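Local coordinates for protein purine nucleoside phosphorylase (Schistosoma mansoni, PDB 5KO5) that probably catalyses the reversible phosphorolysis of purine nucleosides to free base and ribose 1-phosphate, and can hold cytosine in its ligand pocket, at residues L40-Y52 with G68-A82. Sequence-based numbering, arbitrary orientation.
Sequences LIEEIEERKVIPY and GNLVLGSVGGRKIVA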
loop_
_atom_site.group_PDB
_atom_site.type_symbol
_atom_site.label_atom_id
_atom_site.label_comp_id
_atom_site.label_asym_id
_atom_site.label_seq_id
_atom_site.Cartn_x
_atom_site.Cartn_y
_atom_site.Cartn_z
ATOM N N LEU A 40 7.716 30.745 11.829
ATOM C CA LEU A 40 9.002 30.744 12.528
ATOM C C LEU A 40 10.162 30.856 11.548
ATOM O O LEU A 40 11.170 31.510 11.840
ATOM C CB LEU A 40 9.155 29.481 13.378
ATOM C CG LEU A 40 10.460 29.370 14.179
ATOM C CD1 LEU A 40 10.604 30.531 15.159
ATOM C CD2 LEU A 40 10.528 28.042 14.910
ATOM N N ILE A 41 10.033 30.223 10.378
ATOM C CA ILE A 41 11.060 30.328 9.346
ATOM C C ILE A 41 11.254 31.781 8.932
ATOM O O ILE A 41 12.376 32.216 8.645
ATOM C CB ILE A 41 10.702 29.426 8.149
ATOM C CG1 ILE A 41 10.558 27.975 8.605
ATOM C CG2 ILE A 41 11.747 29.537 7.049
ATOM C CD1 ILE A 41 10.080 27.034 7.514
ATOM N N GLU A 42 10.167 32.556 8.900
ATOM C CA GLU A 42 10.275 33.967 8.554
ATOM C C GLU A 42 10.991 34.778 9.627
ATOM O O GLU A 42 11.434 35.897 9.347
ATOM C CB GLU A 42 8.889 34.556 8.278
ATOM N N GLU A 43 11.124 34.241 10.840
ATOM C CA GLU A 43 11.755 34.949 11.946
ATOM C C GLU A 43 13.163 34.452 12.253
ATOM O O GLU A 43 13.735 34.833 13.279
ATOM C CB GLU A 43 10.878 34.875 13.197
ATOM C CG GLU A 43 9.518 35.534 13.034
ATOM C CD GLU A 43 9.619 37.019 12.746
ATOM O OE1 GLU A 43 10.573 37.662 13.237
ATOM O OE2 GLU A 43 8.745 37.541 12.023
ATOM N N ILE A 44 13.734 33.607 11.392
ATOM C CA ILE A 44 15.109 33.164 11.588
ATOM C C ILE A 44 16.054 34.356 11.476
ATOM O O ILE A 44 15.935 35.187 10.566
ATOM C CB ILE A 44 15.435 32.074 10.556
ATOM C CG1 ILE A 44 14.571 30.837 10.802
ATOM C CG2 ILE A 44 16.891 31.702 10.612
ATOM C CD1 ILE A 44 14.651 29.817 9.694
ATOM N N GLU A 45 16.999 34.452 12.410
ATOM C CA GLU A 45 17.925 35.575 12.453
ATOM C C GLU A 45 19.165 35.297 11.613
ATOM O O GLU A 45 19.567 34.145 11.427
ATOM C CB GLU A 45 18.353 35.873 13.890
ATOM C CG GLU A 45 17.200 36.077 14.854
ATOM C CD GLU A 45 17.675 36.501 16.229
ATOM O OE1 GLU A 45 18.181 37.636 16.359
ATOM O OE2 GLU A 45 17.557 35.693 17.176
ATOM N N GLU A 46 19.774 36.379 11.116
ATOM C CA GLU A 46 20.964 36.306 10.265
ATOM C C GLU A 46 20.779 35.269 9.164
ATOM O O GLU A 46 21.668 34.470 8.868
ATOM C CB GLU A 46 22.225 36.030 11.081
ATOM C CG GLU A 46 22.501 37.048 12.168
ATOM C CD GLU A 46 23.431 36.502 13.227
ATOM O OE1 GLU A 46 24.423 37.181 13.564
ATOM O OE2 GLU A 46 23.168 35.383 13.718
ATOM N N ARG A 47 19.602 35.281 8.556
ATOM C CA ARG A 47 19.197 34.120 7.792
ATOM C C ARG A 47 19.757 34.147 6.377
ATOM O O ARG A 47 20.066 35.196 5.806
ATOM C CB ARG A 47 17.680 33.981 7.771
ATOM C CG ARG A 47 16.965 35.040 6.984
ATOM C CD ARG A 47 15.495 34.715 6.957
ATOM N NE ARG A 47 14.825 35.316 5.813
ATOM C CZ ARG A 47 13.674 34.874 5.322
ATOM N NH1 ARG A 47 13.123 35.472 4.276
ATOM N NH2 ARG A 47 13.079 33.825 5.878
ATOM N N LYS A 48 19.887 32.951 5.818
ATOM C CA LYS A 48 20.342 32.744 4.453
ATOM C C LYS A 48 19.312 31.864 3.769
ATOM O O LYS A 48 19.048 30.747 4.227
ATOM C CB LYS A 48 21.712 32.062 4.445
ATOM C CG LYS A 48 22.241 31.774 3.059
ATOM C CD LYS A 48 22.406 33.059 2.269
ATOM C CE LYS A 48 22.609 32.765 0.797
ATOM N NZ LYS A 48 22.792 34.002 -0.012
ATOM N N VAL A 49 18.720 32.370 2.694
ATOM C CA VAL A 49 17.672 31.675 1.954
ATOM C C VAL A 49 18.302 31.062 0.710
ATOM O O VAL A 49 18.878 31.776 -0.119
ATOM C CB VAL A 49 16.535 32.635 1.576
ATOM C CG1 VAL A 49 15.429 31.884 0.859
ATOM C CG2 VAL A 49 15.999 33.340 2.815
ATOM N N ILE A 50 18.188 29.744 0.573
ATOM C CA ILE A 50 18.784 29.034 -0.556
ATOM C C ILE A 50 17.691 28.308 -1.332
ATOM O O ILE A 50 17.180 27.286 -0.856
ATOM C CB ILE A 50 19.852 28.040 -0.073
ATOM C CG1 ILE A 50 20.862 28.730 0.848
ATOM C CG2 ILE A 50 20.552 27.402 -1.258
ATOM C CD1 ILE A 50 21.929 27.792 1.383
ATOM N N PRO A 51 17.318 28.775 -2.526
ATOM C CA PRO A 51 16.289 28.064 -3.301
ATOM C C PRO A 51 16.716 26.631 -3.594
ATOM O O PRO A 51 17.872 26.372 -3.941
ATOM C CB PRO A 51 16.183 28.894 -4.589
ATOM C CG PRO A 51 16.666 30.265 -4.200
ATOM C CD PRO A 51 17.740 30.032 -3.177
ATOM N N TYR A 52 15.770 25.693 -3.439
ATOM C CA TYR A 52 16.060 24.293 -3.752
ATOM C C TYR A 52 16.654 24.173 -5.148
ATOM O O TYR A 52 17.575 23.384 -5.383
ATOM C CB TYR A 52 14.783 23.446 -3.711
ATOM C CG TYR A 52 14.087 23.280 -2.377
ATOM C CD1 TYR A 52 14.740 23.521 -1.174
ATOM C CD2 TYR A 52 12.754 22.866 -2.332
ATOM C CE1 TYR A 52 14.076 23.356 0.041
ATOM C CE2 TYR A 52 12.093 22.703 -1.131
ATOM C CZ TYR A 52 12.755 22.958 0.051
ATOM O OH TYR A 52 12.086 22.803 1.243
ATOM N N GLY A 68 10.042 26.859 -2.411
ATOM C CA GLY A 68 10.975 25.773 -2.178
ATOM C C GLY A 68 12.359 26.285 -1.835
ATOM O O GLY A 68 13.209 26.430 -2.719
ATOM N N ASN A 69 12.593 26.585 -0.553
ATOM C CA ASN A 69 13.847 27.163 -0.092
ATOM C C ASN A 69 14.329 26.421 1.141
ATOM O O ASN A 69 13.523 25.980 1.965
ATOM C CB ASN A 69 13.669 28.620 0.350
ATOM C CG ASN A 69 13.294 29.544 -0.783
ATOM O OD1 ASN A 69 13.868 29.482 -1.874
ATOM N ND2 ASN A 69 12.339 30.424 -0.526
ATOM N N LEU A 70 15.645 26.284 1.256
ATOM C CA LEU A 70 16.287 25.947 2.518
ATOM C C LEU A 70 16.691 27.253 3.189
ATOM O O LEU A 70 17.317 28.107 2.555
ATOM C CB LEU A 70 17.535 25.112 2.245
ATOM C CG LEU A 70 17.881 23.983 3.207
ATOM C CD1 LEU A 70 16.750 22.959 3.269
ATOM C CD2 LEU A 70 19.179 23.322 2.765
ATOM N N VAL A 71 16.323 27.418 4.455
ATOM C CA VAL A 71 16.606 28.644 5.198
ATOM C C VAL A 71 17.470 28.287 6.400
ATOM O O VAL A 71 17.084 27.445 7.221
ATOM C CB VAL A 71 15.313 29.355 5.632
ATOM C CG1 VAL A 71 15.634 30.683 6.308
ATOM C CG2 VAL A 71 14.390 29.559 4.432
ATOM N N LEU A 72 18.639 28.917 6.502
ATOM C CA LEU A 72 19.562 28.678 7.599
ATOM C C LEU A 72 19.777 29.962 8.381
ATOM O O LEU A 72 19.791 31.060 7.815
ATOM C CB LEU A 72 20.922 28.176 7.096
ATOM C CG LEU A 72 20.893 26.804 6.418
ATOM C CD1 LEU A 72 20.793 26.944 4.909
ATOM C CD2 LEU A 72 22.107 25.987 6.816
ATOM N N GLY A 73 19.961 29.813 9.690
ATOM C CA GLY A 73 20.217 30.967 10.539
ATOM C C GLY A 73 20.113 30.589 11.997
ATOM O O GLY A 73 20.316 29.431 12.366
ATOM N N SER A 74 19.781 31.576 12.823
ATOM C CA SER A 74 19.743 31.397 14.268
ATOM C C SER A 74 18.330 31.607 14.788
ATOM O O SER A 74 17.661 32.575 14.407
ATOM C CB SER A 74 20.701 32.364 14.971
ATOM O OG SER A 74 22.052 32.030 14.698
ATOM N N VAL A 75 17.885 30.702 15.654
ATOM C CA VAL A 75 16.650 30.854 16.413
ATOM C C VAL A 75 16.960 30.533 17.864
ATOM O O VAL A 75 17.491 29.458 18.163
ATOM C CB VAL A 75 15.536 29.923 15.903
ATOM C CG1 VAL A 75 14.346 29.961 16.860
ATOM C CG2 VAL A 75 15.120 30.309 14.497
ATOM N N GLY A 76 16.628 31.458 18.756
ATOM C CA GLY A 76 16.812 31.212 20.180
ATOM C C GLY A 76 18.226 30.841 20.561
ATOM O O GLY A 76 18.434 30.021 21.464
ATOM N N GLY A 77 19.210 31.424 19.884
ATOM C CA GLY A 77 20.600 31.144 20.172
ATOM C C GLY A 77 21.142 29.863 19.578
ATOM O O GLY A 77 22.306 29.529 19.832
ATOM N N ARG A 78 20.346 29.135 18.799
ATOM C CA ARG A 78 20.786 27.890 18.189
ATOM C C ARG A 78 20.780 28.026 16.672
ATOM O O ARG A 78 19.962 28.752 16.100
ATOM C CB ARG A 78 19.881 26.725 18.604
ATOM C CG ARG A 78 19.736 26.554 20.113
ATOM C CD ARG A 78 21.076 26.264 20.792
ATOM N NE ARG A 78 21.815 25.189 20.129
ATOM C CZ ARG A 78 21.678 23.894 20.407
ATOM N NH1 ARG A 78 20.822 23.490 21.337
ATOM N NH2 ARG A 78 22.400 22.998 19.747
ATOM N N LYS A 79 21.695 27.314 16.021
ATOM C CA LYS A 79 21.803 27.346 14.570
ATOM C C LYS A 79 20.886 26.282 13.987
ATOM O O LYS A 79 20.922 25.122 14.410
ATOM C CB LYS A 79 23.251 27.096 14.149
ATOM C CG LYS A 79 24.213 28.146 14.690
ATOM C CD LYS A 79 25.665 27.765 14.457
ATOM C CE LYS A 79 26.607 28.780 15.100
ATOM N NZ LYS A 79 28.037 28.386 14.961
ATOM N N ILE A 80 20.033 26.684 13.045
ATOM C CA ILE A 80 19.013 25.790 12.519
ATOM C C ILE A 80 19.017 25.830 10.996
ATOM O O ILE A 80 19.551 26.748 10.369
ATOM C CB ILE A 80 17.600 26.100 13.073
ATOM C CG1 ILE A 80 17.024 27.358 12.428
ATOM C CG2 ILE A 80 17.617 26.234 14.598
ATOM C CD1 ILE A 80 15.905 27.057 11.466
ATOM N N VAL A 81 18.411 24.801 10.408
ATOM C CA VAL A 81 18.133 24.746 8.977
ATOM C C VAL A 81 16.678 24.336 8.811
ATOM O O VAL A 81 16.227 23.373 9.437
ATOM C CB VAL A 81 19.078 23.778 8.232
ATOM C CG1 VAL A 81 19.101 22.393 8.886
ATOM C CG2 VAL A 81 18.689 23.671 6.766
ATOM N N ALA A 82 15.937 25.074 7.989
ATOM C CA ALA A 82 14.510 24.840 7.804
ATOM C C ALA A 82 14.209 24.517 6.349
ATOM O O ALA A 82 14.801 25.106 5.440
ATOM C CB ALA A 82 13.711 26.092 8.179
HETATM O O HOH W 1 15.637 34.027 18.083
HETATM O O HOH W 2 19.308 33.394 17.903
#
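Ile44 lies over the hairpin 69-82 against Val71 and touches it with both branches. Ile44 CG1 stands anti to the carbonyl carbon (chi1 -65°) and carries CD1 between Val71 and Ile80; Ile44 CD1 is 3.5 Å from Ile80 CD1, where the two side chains meet tip to tip, and 3.6 Å from Val71 CG1. The other branch, Ile44 CG2, rests on backbone, 3.4 Å from Gly73 CA. Gly73, without a side chain, lets Glu45 O close on its CA as well, in a CA-H...O contact of 3.4 Å between Gly73 CA and Glu45 O. Val71 CG2 meets Ile41 CG2 at 3.7 Å, while Ala82 touches Ile41 from the neighbouring strand. The segment after helix 39-42 packs Ile44 over the hairpin, and strand 47-51 then adds to the outer side of strand 69-75 as a third antiparallel strand, at 161° between directions, with a long loop connecting the two. This three-stranded unit belongs to the mixed sheet of the phosphorylase superfamily fold. The register slips by one residue between the pairs Glu45-Ser74 and Lys48-Leu72, a beta bulge. Beyond it Lys48 pairs with Leu72 and Ile50 with Leu70, each through two backbone bonds, and helix 9-23 packs on the Ile50, Leu70 and Leu72 side. Tyr52 closes the far end: Tyr52 N donates to Gly68 O (2.8 Å, 173° at the hydrogen), and its ring lies flat on the Gly68-Asn69 peptide, with Gly68 C 3.4 Å and Asn69 N 3.5 Å above the Tyr52 ring plane, both over its centre. Gly68 CA adds a CH-pi contact to the same ring, whose OH bonds to Gly85 O. At the opposite end two waters donate to Glu45 OE2 and accept from Gly76 N and Gly77 N, tying the carboxylate to the type I' turn from Val75 to Arg78.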